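Local structure of uncharacterized protein (Staphylococcus aureus subsp. aureus Mu50, 4QPV) at residues 263-268 with 274-279; 30-35 with 163-168; 143-148 with 152-157; 129-132 with 138-141. The protein is of unknown function, belongs to the DUF1672 family and adopts a unique fold built on a kinked-helix-beta-beta-beta repeat. One frame throughout, in Å; residues are numbered along the deposited sequence.

Interaction 1: residues 263-268 with 274-279; sequences QISNKY and PNYSKK
Q263 and Y276 bring two flat groups together almost in one plane: the amide of Q263 is turned only 23° from the phenol ring, and its OE1 lies in the ring plane at the edge, 3.5 Å from CE2 of Y276. The two side chains run past each other in opposite directions. S265 approaches the same ring obliquely, with its OG 3.3 Å from CE1 of Y276. Y276 turns its CG away from the backbone N (chi1 -165°) and carries its hydroxyl to the strand, where the oxygen bonds to L225 O; its contact with the backbone around I264 and S265 is packing.

A second group of contacts collects round the ammonium of K279, which is modelled in two conformations; what follows holds for one of them. A bend at chi3 (70°) swings NZ between three acceptors: S265 OG at 2.7 Å, Y268 O at 2.6 Å and N266 OD1 at 3.0 Å. The bond to Y268 O lies in the carbonyl plane. N266 OD1 serves twice, because Y268 N also donates to it at 3.1 Å, closing an Asx turn where the strand ends; the lysine and the backbone N-H reach it from opposite faces of the amide. Three oxygens from the strand end and the turn after it thus grip the ammonium.

Strand 259-265 lies between strand 220-227, to which it is parallel, and strand 282-285, to which it is antiparallel. I264 points away from 274-279 and packs on T237 and M241 of helix 234-249, while on the strand's other side the ring of Y276 meets F226 edge-to-face.

Interaction 2: residues 30-35 with 163-168; sequences QGFQPP and MKTQNS
The backbones of F32 and T165 approach to 6.8 Å between their CA atoms, where an irregular segment passes the last residue of helix 159-165 and Q166 is the first to leave helical geometry.

The F32 ring is held out toward the helix end by a first torsion of 173°, which sets CG trans to the main-chain nitrogen, and lies flat under T165. The CB of T165 stands 3.9 Å from the centroid of the F32 ring, 10° off its normal, which makes a CH-pi contact over the face. The methyl is placed nearer the root of the ring, T165 CG2 coming to 3.5 Å from F32 CG. From an oblique direction the carbonyl of the preceding residue also reaches the ring, K164 O lying 3.7 Å from F32 CE2. On the opposite face P34 CD sits 4.0 Å above the plane of F32, shifted toward the rim, so the ring is sandwiched between a threonine and a proline of its own segment.

The threonine hydroxyl does not face the ring. It bonds back to A161 O one turn earlier in the helix and accepts from Q166 NE2, 3.0 Å from T165 OG1, a nearly straight bond (161°) close to the plane of the amide.

F32 further meets the ring of F82 and touches N71, both on strands of the three-stranded antiparallel sheet. This is a CH-pi contact of a loop aromatic with the C-terminal residue of a helix, the ring lying beside strands 67-75 and 78-87.

Interaction 3: residues 143-148 with 152-157; sequences EVLKEY and YKYTGY
Y154 crosses L145 at about a right angle, and its phenol reaches the last turn of helix 135-147 end-on. The first torsion (chi1 63°) sets its CG between the backbone N and the carbonyl carbon, and the hydroxyl then donates to L145 O at 2.5 Å. The approach is in the carbonyl plane and on a lone pair, with a C=O...O angle of 124°. The leucine's own branch flanks the bond: L145 CD2 lies 3.9 Å from Y154 OH, while Y148 CB closes from another direction at 3.6 Å from the same oxygen.

Y148 and Y152 lie side by side and point the same way, their ring planes 42° apart and centroids separated by 6.0 Å. Their nearest atoms are Y148 CD1 and Y152 CE2, meeting obliquely, and CB of Y148 lies in the plane of the Y152 ring. Between their backbones Y152 N donates to Y148 O at 3.0 Å, nearly straight. The hydroxyls go to other partners: Y148 to K251 NZ, Y152 to D243 OD2 of helix 234-249.

A carbonyl at the helix C-terminus carries partial negative charge, so the short phenol bond to L145 O is probably strengthened by the helix dipole while also satisfying a buried hydroxyl.

Interaction 4: residues 129-132 with 138-141; sequences FEYR and LDNL
Y131 and D139 meet across the break between two successive helices. The chi1 of Y131, 170°, leaves CG beside the carbonyl carbon and opposite the main-chain N, which takes the phenol out toward helix 135-147 and along the flank of L138. D139 OD1 accepts from the Y131 hydroxyl at 2.6 Å through its syn lone pair, the one on the side of the other carboxylate oxygen. OD1 lies in the ring plane at the edge of Y131, 3.4 Å from its CE1, whereas the carboxylate plane itself is turned 49° from the ring. The two side chains cross at about a right angle. D139 OD2 is taken by a salt bridge to K135 NZ, so the carboxylate is held at both oxygens.

Helices 116-133 and 135-147 are divided by a single residue, and the contact spans that change of direction, tying the last turns of the first helix to the first turns of the second.

L138 fills the angle between them. Its CG is anti to the carbonyl carbon (chi1 -73°) and the chain then extends through chi2, sending one methyl toward the other helix: L138 CD1 lies 3.8 Å from both CA and CD1 of Y131. The ring is met obliquely by this methyl, and CB of L138 stands 4.2 Å from Y131 CE1, so the leucine packs along the ring from root to middle. Further round, E130 O lies 4.2 Å from L138 CD1.

L177 of strand 175-178 packs against E130, Y131 and L138, and the ring of F170 stacks on that of Y131.

Interaction 2 opens first and closes after interactions 4 and 3, which lie in that order within its loop; interaction 1 follows. Interactions 4 and 3 share helix 135-147, their centres about 17 Å apart. Interactions 1 and 3 reach the same mixed sheet; interactions 2 and 3 each lie about 15 Å, centre to centre, from interaction 1. These three touch: P274 O lies 3.0 Å from Q166 NE2 and 2.9 Å from Y157 OH, both probable hydrogen bonds. Interaction 4 lies across the chain's centre from interaction 2, nearest atoms about 10 Å apart. Interactions 1, 2 and 3 form one connected region around P274, with interaction 4 set apart and linked through helix 135-147.

Interaction 1: residues 263-268 with 274-279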
loop_
_atom_site.group_PDB
_atom_site.type_symbol
_atom_site.label_atom_id
_atom_site.label_comp_id
_atom_site.label_asym_id
_atom_site.label_seq_id
_atom_site.Cartn_x
_atom_site.Cartn_y
_atom_site.Cartn_z
ATOM N N GLN A 263 -14.162 -4.965 -3.194
ATOM C CA GLN A 263 -14.167 -4.394 -4.536
ATOM C C GLN A 263 -13.675 -5.431 -5.520
ATOM O O GLN A 263 -12.719 -6.158 -5.234
ATOM C CB GLN A 263 -13.332 -3.112 -4.682
ATOM C CG GLN A 263 -13.925 -1.885 -3.976
ATOM C CD GLN A 263 -13.191 -0.604 -4.345
ATOM O OE1 GLN A 263 -12.147 -0.607 -4.984
ATOM N NE2 GLN A 263 -13.703 0.526 -3.920
ATOM N N ILE A 264 -14.329 -5.481 -6.689
ATOM C CA ILE A 264 -13.978 -6.355 -7.804
ATOM C C ILE A 264 -14.155 -5.567 -9.105
ATOM O O ILE A 264 -15.062 -4.743 -9.220
ATOM C CB ILE A 264 -14.750 -7.716 -7.823
ATOM C CG1 ILE A 264 -14.034 -8.739 -8.778
ATOM C CG2 ILE A 264 -16.250 -7.512 -8.177
ATOM C CD1 ILE A 264 -14.445 -10.234 -8.684
ATOM N N SER A 265 -13.281 -5.831 -10.069
ATOM C CA SER A 265 -13.325 -5.201 -11.391
ATOM C C SER A 265 -13.102 -6.255 -12.490
ATOM O O SER A 265 -12.988 -7.447 -12.189
ATOM C CB SER A 265 -12.272 -4.101 -11.475
ATOM O OG SER A 265 -10.966 -4.653 -11.327
ATOM N N ASN A 266 -12.930 -5.816 -13.748
ATOM C CA ASN A 266 -12.651 -6.767 -14.830
ATOM C C ASN A 266 -11.183 -7.281 -14.703
ATOM O O ASN A 266 -10.449 -6.870 -13.786
ATOM C CB ASN A 266 -12.976 -6.159 -16.211
ATOM C CG ASN A 266 -12.049 -5.066 -16.692
ATOM O OD1 ASN A 266 -10.919 -4.898 -16.212
ATOM N ND2 ASN A 266 -12.490 -4.330 -17.702
ATOM N N LYS A 267 -10.771 -8.205 -15.589
ATOM C CA LYS A 267 -9.474 -8.879 -15.477
ATOM C C LYS A 267 -8.272 -8.041 -15.893
ATOM O O LYS A 267 -7.145 -8.532 -15.800
ATOM C CB LYS A 267 -9.495 -10.177 -16.327
ATOM C CG LYS A 267 -9.573 -9.963 -17.836
ATOM C CD LYS A 267 -9.433 -11.277 -18.617
ATOM C CE LYS A 267 -10.664 -12.156 -18.578
ATOM N NZ LYS A 267 -10.487 -13.380 -19.407
ATOM N N TYR A 268 -8.489 -6.805 -16.373
ATOM C CA TYR A 268 -7.401 -6.025 -16.963
ATOM C C TYR A 268 -6.790 -4.980 -16.054
ATOM O O TYR A 268 -7.405 -4.546 -15.088
ATOM C CB TYR A 268 -7.879 -5.342 -18.245
ATOM C CG TYR A 268 -8.348 -6.333 -19.286
ATOM C CD1 TYR A 268 -7.436 -7.072 -20.036
ATOM C CD2 TYR A 268 -9.704 -6.559 -19.496
ATOM C CE1 TYR A 268 -7.864 -8.009 -20.978
ATOM C CE2 TYR A 268 -10.144 -7.481 -20.445
ATOM C CZ TYR A 268 -9.220 -8.207 -21.182
ATOM O OH TYR A 268 -9.647 -9.118 -22.120
ATOM N N PRO A 274 -0.895 1.424 -13.360
ATOM C CA PRO A 274 -1.742 0.358 -12.778
ATOM C C PRO A 274 -2.514 0.798 -11.541
ATOM O O PRO A 274 -2.363 0.220 -10.459
ATOM C CB PRO A 274 -0.720 -0.739 -12.448
ATOM C CG PRO A 274 0.521 0.016 -12.108
ATOM C CD PRO A 274 0.541 1.171 -13.095
ATOM N N ASN A 275 -3.373 1.798 -11.718
ATOM C CA ASN A 275 -4.154 2.410 -10.648
ATOM C C ASN A 275 -5.549 1.763 -10.547
ATOM O O ASN A 275 -6.451 2.074 -11.332
ATOM C CB ASN A 275 -4.261 3.937 -10.899
ATOM C CG ASN A 275 -4.897 4.710 -9.772
ATOM O OD1 ASN A 275 -5.508 4.146 -8.862
ATOM N ND2 ASN A 275 -4.743 6.028 -9.801
ATOM N N TYR A 276 -5.732 0.902 -9.538
ATOM C CA TYR A 276 -7.014 0.216 -9.332
ATOM C C TYR A 276 -8.170 1.200 -9.085
ATOM O O TYR A 276 -9.292 0.929 -9.505
ATOM C CB TYR A 276 -6.903 -0.766 -8.153
ATOM C CG TYR A 276 -8.041 -1.762 -8.098
ATOM C CD1 TYR A 276 -7.967 -2.970 -8.786
ATOM C CD2 TYR A 276 -9.177 -1.512 -7.331
ATOM C CE1 TYR A 276 -9.022 -3.890 -8.748
ATOM C CE2 TYR A 276 -10.228 -2.428 -7.274
ATOM C CZ TYR A 276 -10.148 -3.608 -7.993
ATOM O OH TYR A 276 -11.182 -4.501 -7.943
ATOM N N SER A 277 -7.908 2.334 -8.395
ATOM C CA SER A 277 -8.967 3.301 -8.057
ATOM C C SER A 277 -9.625 3.932 -9.291
ATOM O O SER A 277 -10.734 4.464 -9.156
ATOM C CB SER A 277 -8.431 4.392 -7.139
ATOM O OG SER A 277 -7.643 5.325 -7.859
ATOM N N LYS A 278 -8.966 3.865 -10.482
ATOM C CA LYS A 278 -9.507 4.445 -11.726
ATOM C C LYS A 278 -10.355 3.423 -12.495
ATOM O O LYS A 278 -10.993 3.772 -13.493
ATOM C CB LYS A 278 -8.370 4.979 -12.624
ATOM C CG LYS A 278 -7.503 6.064 -11.977
ATOM C CD LYS A 278 -8.082 7.469 -12.130
ATOM C CE LYS A 278 -7.479 8.453 -11.156
ATOM N NZ LYS A 278 -7.972 8.237 -9.768
ATOM N N LYS A 279 -10.401 2.170 -12.015
ATOM C CA LYS A 279 -11.173 1.122 -12.689
ATOM C C LYS A 279 -12.650 1.162 -12.314
ATOM O O LYS A 279 -13.011 1.720 -11.270
ATOM C CB LYS A 279 -10.600 -0.262 -12.355
ATOM C CG LYS A 279 -9.213 -0.513 -12.949
ATOM C CD LYS A 279 -8.844 -1.991 -12.879
ATOM C CE LYS A 279 -9.688 -2.803 -13.841
ATOM N NZ LYS A 279 -9.536 -4.255 -13.608
#

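Interaction 2: residues 30-35 with 163-168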
loop_
_atom_site.group_PDB
_atom_site.type_symbol
_atom_site.label_atom_id
_atom_site.label_comp_id
_atom_site.label_asym_id
_atom_site.label_seq_id
_atom_site.Cartn_x
_atom_site.Cartn_y
_atom_site.Cartn_z
ATOM N N GLN A 30 5.647 -4.605 -15.946
ATOM C CA GLN A 30 6.326 -4.250 -17.206
ATOM C C GLN A 30 5.621 -3.022 -17.824
ATOM O O GLN A 30 4.396 -2.950 -17.831
ATOM C CB GLN A 30 6.407 -5.447 -18.194
ATOM C CG GLN A 30 5.068 -6.041 -18.626
ATOM C CD GLN A 30 4.593 -7.170 -17.725
ATOM O OE1 GLN A 30 4.272 -6.981 -16.550
ATOM N NE2 GLN A 30 4.480 -8.364 -18.285
ATOM N N GLY A 31 6.406 -2.023 -18.193
ATOM C CA GLY A 31 5.859 -0.794 -18.757
ATOM C C GLY A 31 5.449 0.257 -17.739
ATOM O O GLY A 31 5.068 1.356 -18.130
ATOM N N PHE A 32 5.535 -0.049 -16.418
ATOM C CA PHE A 32 5.178 0.923 -15.379
ATOM C C PHE A 32 6.028 2.168 -15.506
ATOM O O PHE A 32 7.268 2.092 -15.525
ATOM C CB PHE A 32 5.306 0.334 -13.961
ATOM C CG PHE A 32 5.102 1.349 -12.847
ATOM C CD1 PHE A 32 3.879 1.987 -12.680
ATOM C CD2 PHE A 32 6.139 1.664 -11.973
ATOM C CE1 PHE A 32 3.682 2.902 -11.635
ATOM C CE2 PHE A 32 5.948 2.573 -10.936
ATOM C CZ PHE A 32 4.723 3.204 -10.777
ATOM N N GLN A 33 5.370 3.319 -15.653
ATOM C CA GLN A 33 6.095 4.580 -15.801
ATOM C C GLN A 33 5.274 5.778 -15.345
ATOM O O GLN A 33 4.425 6.241 -16.105
ATOM C CB GLN A 33 6.533 4.803 -17.279
ATOM C CG GLN A 33 7.412 6.051 -17.529
ATOM C CD GLN A 33 8.603 6.099 -16.591
ATOM O OE1 GLN A 33 8.645 6.869 -15.624
ATOM N NE2 GLN A 33 9.541 5.207 -16.796
ATOM N N PRO A 34 5.571 6.362 -14.165
ATOM C CA PRO A 34 4.909 7.622 -13.785
ATOM C C PRO A 34 5.229 8.750 -14.788
ATOM O O PRO A 34 6.244 8.671 -15.501
ATOM C CB PRO A 34 5.506 7.920 -12.394
ATOM C CG PRO A 34 5.942 6.572 -11.870
ATOM C CD PRO A 34 6.518 5.935 -13.110
ATOM N N PRO A 35 4.380 9.809 -14.900
ATOM C CA PRO A 35 4.709 10.916 -15.825
ATOM C C PRO A 35 6.152 11.399 -15.592
ATOM O O PRO A 35 6.518 11.663 -14.442
ATOM C CB PRO A 35 3.668 11.979 -15.470
ATOM C CG PRO A 35 2.513 11.218 -14.908
ATOM C CD PRO A 35 3.138 10.088 -14.143
HETATM N N MSE A 163 4.852 -4.933 -5.491
HETATM C CA MSE A 163 6.177 -4.533 -4.995
HETATM C C MSE A 163 6.777 -3.411 -5.841
HETATM O O MSE A 163 7.330 -2.454 -5.277
HETATM C CB MSE A 163 7.133 -5.736 -4.946
HETATM C CG MSE A 163 6.822 -6.696 -3.804
HETATM SE SE MSE A 163 6.868 -5.867 -2.009
HETATM C CE MSE A 163 5.181 -6.501 -1.458
ATOM N N LYS A 164 6.625 -3.472 -7.153
ATOM C CA LYS A 164 7.220 -2.470 -8.040
ATOM C C LYS A 164 6.367 -1.261 -8.387
ATOM O O LYS A 164 6.936 -0.265 -8.863
ATOM C CB LYS A 164 7.624 -3.172 -9.338
ATOM C CG LYS A 164 8.741 -4.181 -9.101
ATOM C CD LYS A 164 9.195 -4.892 -10.345
ATOM C CE LYS A 164 10.218 -5.947 -9.968
ATOM N NZ LYS A 164 11.201 -6.183 -11.059
ATOM N N THR A 165 5.019 -1.340 -8.239
ATOM C CA THR A 165 4.196 -0.247 -8.770
ATOM C C THR A 165 3.267 0.435 -7.772
ATOM O O THR A 165 2.603 1.407 -8.151
ATOM C CB THR A 165 3.357 -0.756 -9.970
ATOM O OG1 THR A 165 2.246 -1.557 -9.534
ATOM C CG2 THR A 165 4.186 -1.517 -11.014
ATOM N N GLN A 166 3.160 -0.081 -6.543
ATOM C CA GLN A 166 2.206 0.463 -5.566
ATOM C C GLN A 166 2.940 1.079 -4.387
ATOM O O GLN A 166 4.057 0.651 -4.062
ATOM C CB GLN A 166 1.220 -0.638 -5.110
ATOM C CG GLN A 166 0.489 -1.343 -6.301
ATOM C CD GLN A 166 -0.445 -0.419 -7.069
ATOM O OE1 GLN A 166 -1.310 0.263 -6.504
ATOM N NE2 GLN A 166 -0.296 -0.381 -8.387
ATOM N N ASN A 167 2.318 2.100 -3.764
ATOM C CA ASN A 167 2.977 2.905 -2.730
ATOM C C ASN A 167 1.984 3.524 -1.740
ATOM O O ASN A 167 2.219 4.636 -1.254
ATOM C CB ASN A 167 3.750 4.052 -3.471
ATOM C CG ASN A 167 2.865 4.983 -4.290
ATOM O OD1 ASN A 167 1.633 4.843 -4.354
ATOM N ND2 ASN A 167 3.466 5.968 -4.930
ATOM N N SER A 168 0.868 2.834 -1.454
ATOM C CA SER A 168 -0.167 3.433 -0.599
ATOM C C SER A 168 -0.043 3.079 0.884
ATOM O O SER A 168 -0.766 3.638 1.718
ATOM C CB SER A 168 -1.545 2.996 -1.078
ATOM O OG SER A 168 -1.649 1.580 -1.048
#

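Interaction 3: residues 143-148 with 152-157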
loop_
_atom_site.group_PDB
_atom_site.type_symbol
_atom_site.label_atom_id
_atom_site.label_comp_id
_atom_site.label_asym_id
_atom_site.label_seq_id
_atom_site.Cartn_x
_atom_site.Cartn_y
_atom_site.Cartn_z
ATOM N N GLU A 143 -5.594 -15.146 4.022
ATOM C CA GLU A 143 -5.819 -16.572 3.839
ATOM C C GLU A 143 -7.248 -16.842 3.275
ATOM O O GLU A 143 -7.393 -17.612 2.326
ATOM C CB GLU A 143 -5.608 -17.288 5.179
ATOM C CG GLU A 143 -5.801 -18.790 5.096
ATOM C CD GLU A 143 -4.801 -19.543 4.234
ATOM O OE1 GLU A 143 -3.720 -18.993 3.921
ATOM O OE2 GLU A 143 -5.097 -20.710 3.899
ATOM N N VAL A 144 -8.281 -16.179 3.834
ATOM C CA VAL A 144 -9.675 -16.358 3.385
ATOM C C VAL A 144 -9.829 -15.886 1.921
ATOM O O VAL A 144 -10.521 -16.533 1.138
ATOM C CB VAL A 144 -10.699 -15.668 4.338
ATOM C CG1 VAL A 144 -12.123 -15.721 3.767
ATOM C CG2 VAL A 144 -10.666 -16.296 5.738
ATOM N N LEU A 145 -9.139 -14.809 1.533
ATOM C CA LEU A 145 -9.226 -14.306 0.161
ATOM C C LEU A 145 -8.578 -15.302 -0.823
ATOM O O LEU A 145 -9.103 -15.503 -1.913
ATOM C CB LEU A 145 -8.618 -12.899 0.058
ATOM C CG LEU A 145 -9.540 -11.811 0.662
ATOM C CD1 LEU A 145 -8.765 -10.576 1.014
ATOM C CD2 LEU A 145 -10.714 -11.481 -0.295
ATOM N N LYS A 146 -7.515 -15.998 -0.391
ATOM C CA LYS A 146 -6.866 -17.059 -1.183
ATOM C C LYS A 146 -7.808 -18.262 -1.311
ATOM O O LYS A 146 -7.916 -18.850 -2.383
ATOM C CB LYS A 146 -5.553 -17.496 -0.512
ATOM C CG LYS A 146 -4.406 -16.488 -0.680
ATOM C CD LYS A 146 -3.251 -16.927 0.226
ATOM C CE LYS A 146 -2.096 -15.953 0.182
ATOM N NZ LYS A 146 -0.965 -16.462 1.024
ATOM N N GLU A 147 -8.495 -18.604 -0.203
ATOM C CA GLU A 147 -9.444 -19.724 -0.112
ATOM C C GLU A 147 -10.587 -19.604 -1.112
ATOM O O GLU A 147 -11.022 -20.614 -1.662
ATOM C CB GLU A 147 -10.071 -19.813 1.293
ATOM C CG GLU A 147 -9.205 -20.312 2.442
ATOM C CD GLU A 147 -9.967 -20.430 3.751
ATOM O OE1 GLU A 147 -11.198 -20.660 3.696
ATOM O OE2 GLU A 147 -9.344 -20.293 4.829
ATOM N N TYR A 148 -11.091 -18.384 -1.342
ATOM C CA TYR A 148 -12.265 -18.219 -2.198
ATOM C C TYR A 148 -12.052 -17.701 -3.617
ATOM O O TYR A 148 -13.059 -17.471 -4.323
ATOM C CB TYR A 148 -13.281 -17.335 -1.454
ATOM C CG TYR A 148 -13.938 -18.067 -0.303
ATOM C CD1 TYR A 148 -14.947 -19.004 -0.528
ATOM C CD2 TYR A 148 -13.509 -17.876 1.007
ATOM C CE1 TYR A 148 -15.528 -19.709 0.526
ATOM C CE2 TYR A 148 -14.083 -18.580 2.070
ATOM C CZ TYR A 148 -15.107 -19.477 1.827
ATOM O OH TYR A 148 -15.702 -20.141 2.877
ATOM N N TYR A 152 -15.376 -17.572 -6.217
ATOM C CA TYR A 152 -15.882 -16.259 -6.642
ATOM C C TYR A 152 -15.149 -15.682 -7.850
ATOM O O TYR A 152 -15.372 -14.520 -8.219
ATOM C CB TYR A 152 -15.912 -15.280 -5.469
ATOM C CG TYR A 152 -16.922 -15.719 -4.427
ATOM C CD1 TYR A 152 -18.292 -15.686 -4.693
ATOM C CD2 TYR A 152 -16.506 -16.227 -3.196
ATOM C CE1 TYR A 152 -19.223 -16.120 -3.750
ATOM C CE2 TYR A 152 -17.428 -16.685 -2.252
ATOM C CZ TYR A 152 -18.785 -16.621 -2.529
ATOM O OH TYR A 152 -19.687 -17.057 -1.590
ATOM N N LYS A 153 -14.367 -16.542 -8.530
ATOM C CA LYS A 153 -13.750 -16.280 -9.819
ATOM C C LYS A 153 -12.971 -14.955 -9.863
ATOM O O LYS A 153 -13.335 -14.033 -10.604
ATOM C CB LYS A 153 -14.837 -16.295 -10.917
ATOM C CG LYS A 153 -15.570 -17.636 -11.031
ATOM C CD LYS A 153 -16.685 -17.569 -12.046
ATOM C CE LYS A 153 -17.405 -18.900 -12.240
ATOM N NZ LYS A 153 -18.171 -19.304 -11.036
ATOM N N TYR A 154 -11.914 -14.860 -9.067
ATOM C CA TYR A 154 -11.082 -13.660 -9.066
ATOM C C TYR A 154 -9.610 -14.030 -8.813
ATOM O O TYR A 154 -9.279 -15.155 -8.434
ATOM C CB TYR A 154 -11.581 -12.611 -8.004
ATOM C CG TYR A 154 -11.504 -13.086 -6.561
ATOM C CD1 TYR A 154 -10.293 -13.072 -5.856
ATOM C CD2 TYR A 154 -12.645 -13.506 -5.885
ATOM C CE1 TYR A 154 -10.212 -13.542 -4.544
ATOM C CE2 TYR A 154 -12.570 -14.011 -4.584
ATOM C CZ TYR A 154 -11.358 -14.001 -3.907
ATOM O OH TYR A 154 -11.315 -14.497 -2.628
ATOM N N THR A 155 -8.746 -13.054 -9.011
ATOM C CA THR A 155 -7.328 -13.056 -8.645
ATOM C C THR A 155 -7.061 -11.696 -8.051
ATOM O O THR A 155 -7.866 -10.772 -8.217
ATOM C CB THR A 155 -6.396 -13.322 -9.875
ATOM O OG1 THR A 155 -6.421 -12.178 -10.726
ATOM C CG2 THR A 155 -6.748 -14.588 -10.659
ATOM N N GLY A 156 -5.907 -11.530 -7.444
ATOM C CA GLY A 156 -5.496 -10.205 -7.016
ATOM C C GLY A 156 -4.440 -9.732 -7.998
ATOM O O GLY A 156 -4.279 -10.307 -9.079
ATOM N N TYR A 157 -3.679 -8.706 -7.624
ATOM C CA TYR A 157 -2.485 -8.322 -8.392
ATOM C C TYR A 157 -1.438 -9.421 -8.233
ATOM O O TYR A 157 -1.556 -10.203 -7.298
ATOM C CB TYR A 157 -1.898 -7.068 -7.737
ATOM C CG TYR A 157 -2.482 -5.736 -8.120
ATOM C CD1 TYR A 157 -2.115 -5.109 -9.313
ATOM C CD2 TYR A 157 -3.231 -5.000 -7.203
ATOM C CE1 TYR A 157 -2.570 -3.826 -9.626
ATOM C CE2 TYR A 157 -3.691 -3.721 -7.504
ATOM C CZ TYR A 157 -3.349 -3.134 -8.708
ATOM O OH TYR A 157 -3.764 -1.859 -8.945
#

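Interaction 4: residues 129-132 with 138-141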
loop_
_atom_site.group_PDB
_atom_site.type_symbol
_atom_site.label_atom_id
_atom_site.label_comp_id
_atom_site.label_asym_id
_atom_site.label_seq_id
_atom_site.Cartn_x
_atom_site.Cartn_y
_atom_site.Cartn_z
ATOM N N PHE A 129 1.923 0.357 10.672
ATOM C CA PHE A 129 1.724 0.256 12.123
ATOM C C PHE A 129 0.352 -0.360 12.411
ATOM O O PHE A 129 0.221 -1.191 13.315
ATOM C CB PHE A 129 1.831 1.645 12.779
ATOM C CG PHE A 129 3.224 2.192 12.991
ATOM C CD1 PHE A 129 4.044 2.500 11.908
ATOM C CD2 PHE A 129 3.688 2.468 14.273
ATOM C CE1 PHE A 129 5.326 3.041 12.109
ATOM C CE2 PHE A 129 4.968 3.000 14.477
ATOM C CZ PHE A 129 5.769 3.300 13.392
ATOM N N GLU A 130 -0.656 0.020 11.597
ATOM C CA GLU A 130 -2.012 -0.516 11.687
ATOM C C GLU A 130 -2.004 -1.997 11.348
ATOM O O GLU A 130 -2.680 -2.775 12.022
ATOM C CB GLU A 130 -3.000 0.251 10.791
ATOM C CG GLU A 130 -3.328 1.657 11.285
ATOM C CD GLU A 130 -4.025 1.820 12.630
ATOM O OE1 GLU A 130 -4.377 0.802 13.270
ATOM O OE2 GLU A 130 -4.260 2.985 13.023
ATOM N N TYR A 131 -1.171 -2.396 10.357
ATOM C CA TYR A 131 -1.021 -3.808 10.016
ATOM C C TYR A 131 -0.512 -4.579 11.223
ATOM O O TYR A 131 -1.130 -5.571 11.605
ATOM C CB TYR A 131 -0.086 -4.007 8.821
ATOM C CG TYR A 131 0.268 -5.468 8.620
ATOM C CD1 TYR A 131 -0.683 -6.381 8.158
ATOM C CD2 TYR A 131 1.524 -5.958 8.981
ATOM C CE1 TYR A 131 -0.372 -7.734 8.000
ATOM C CE2 TYR A 131 1.846 -7.307 8.822
ATOM C CZ TYR A 131 0.897 -8.187 8.325
ATOM O OH TYR A 131 1.225 -9.507 8.158
ATOM N N ARG A 132 0.602 -4.130 11.821
ATOM C CA ARG A 132 1.161 -4.792 13.001
ATOM C C ARG A 132 0.135 -4.879 14.137
ATOM O O ARG A 132 -0.036 -5.956 14.709
ATOM C CB ARG A 132 2.426 -4.071 13.480
ATOM C CG ARG A 132 3.031 -4.739 14.704
ATOM C CD ARG A 132 4.271 -4.022 15.159
ATOM N NE ARG A 132 4.789 -4.654 16.367
ATOM C CZ ARG A 132 5.820 -4.199 17.072
ATOM N NH1 ARG A 132 6.466 -3.103 16.688
ATOM N NH2 ARG A 132 6.207 -4.829 18.172
ATOM N N LEU A 138 -5.598 -9.629 10.084
ATOM C CA LEU A 138 -5.368 -9.269 8.683
ATOM C C LEU A 138 -4.765 -10.469 7.916
ATOM O O LEU A 138 -5.187 -10.739 6.795
ATOM C CB LEU A 138 -4.492 -8.006 8.587
ATOM C CG LEU A 138 -5.236 -6.711 8.972
ATOM C CD1 LEU A 138 -4.248 -5.558 9.223
ATOM C CD2 LEU A 138 -6.260 -6.322 7.888
ATOM N N ASP A 139 -3.840 -11.223 8.548
ATOM C CA ASP A 139 -3.281 -12.434 7.930
ATOM C C ASP A 139 -4.389 -13.485 7.730
ATOM O O ASP A 139 -4.419 -14.146 6.695
ATOM C CB ASP A 139 -2.120 -12.983 8.750
ATOM C CG ASP A 139 -0.870 -12.097 8.748
ATOM O OD1 ASP A 139 -0.799 -11.147 7.907
ATOM O OD2 ASP A 139 0.076 -12.403 9.523
ATOM N N ASN A 140 -5.354 -13.576 8.669
ATOM C CA ASN A 140 -6.493 -14.481 8.488
ATOM C C ASN A 140 -7.332 -14.054 7.296
ATOM O O ASN A 140 -7.784 -14.920 6.549
ATOM C CB ASN A 140 -7.369 -14.550 9.716
ATOM C CG ASN A 140 -6.737 -15.268 10.866
ATOM O OD1 ASN A 140 -5.832 -16.105 10.701
ATOM N ND2 ASN A 140 -7.208 -14.950 12.061
ATOM N N LEU A 141 -7.539 -12.729 7.115
ATOM C CA LEU A 141 -8.288 -12.222 5.963
ATOM C C LEU A 141 -7.565 -12.599 4.656
ATOM O O LEU A 141 -8.221 -13.043 3.700
ATOM C CB LEU A 141 -8.509 -10.690 6.046
ATOM C CG LEU A 141 -9.249 -10.026 4.849
ATOM C CD1 LEU A 141 -10.661 -10.636 4.643
ATOM C CD2 LEU A 141 -9.381 -8.530 5.051
#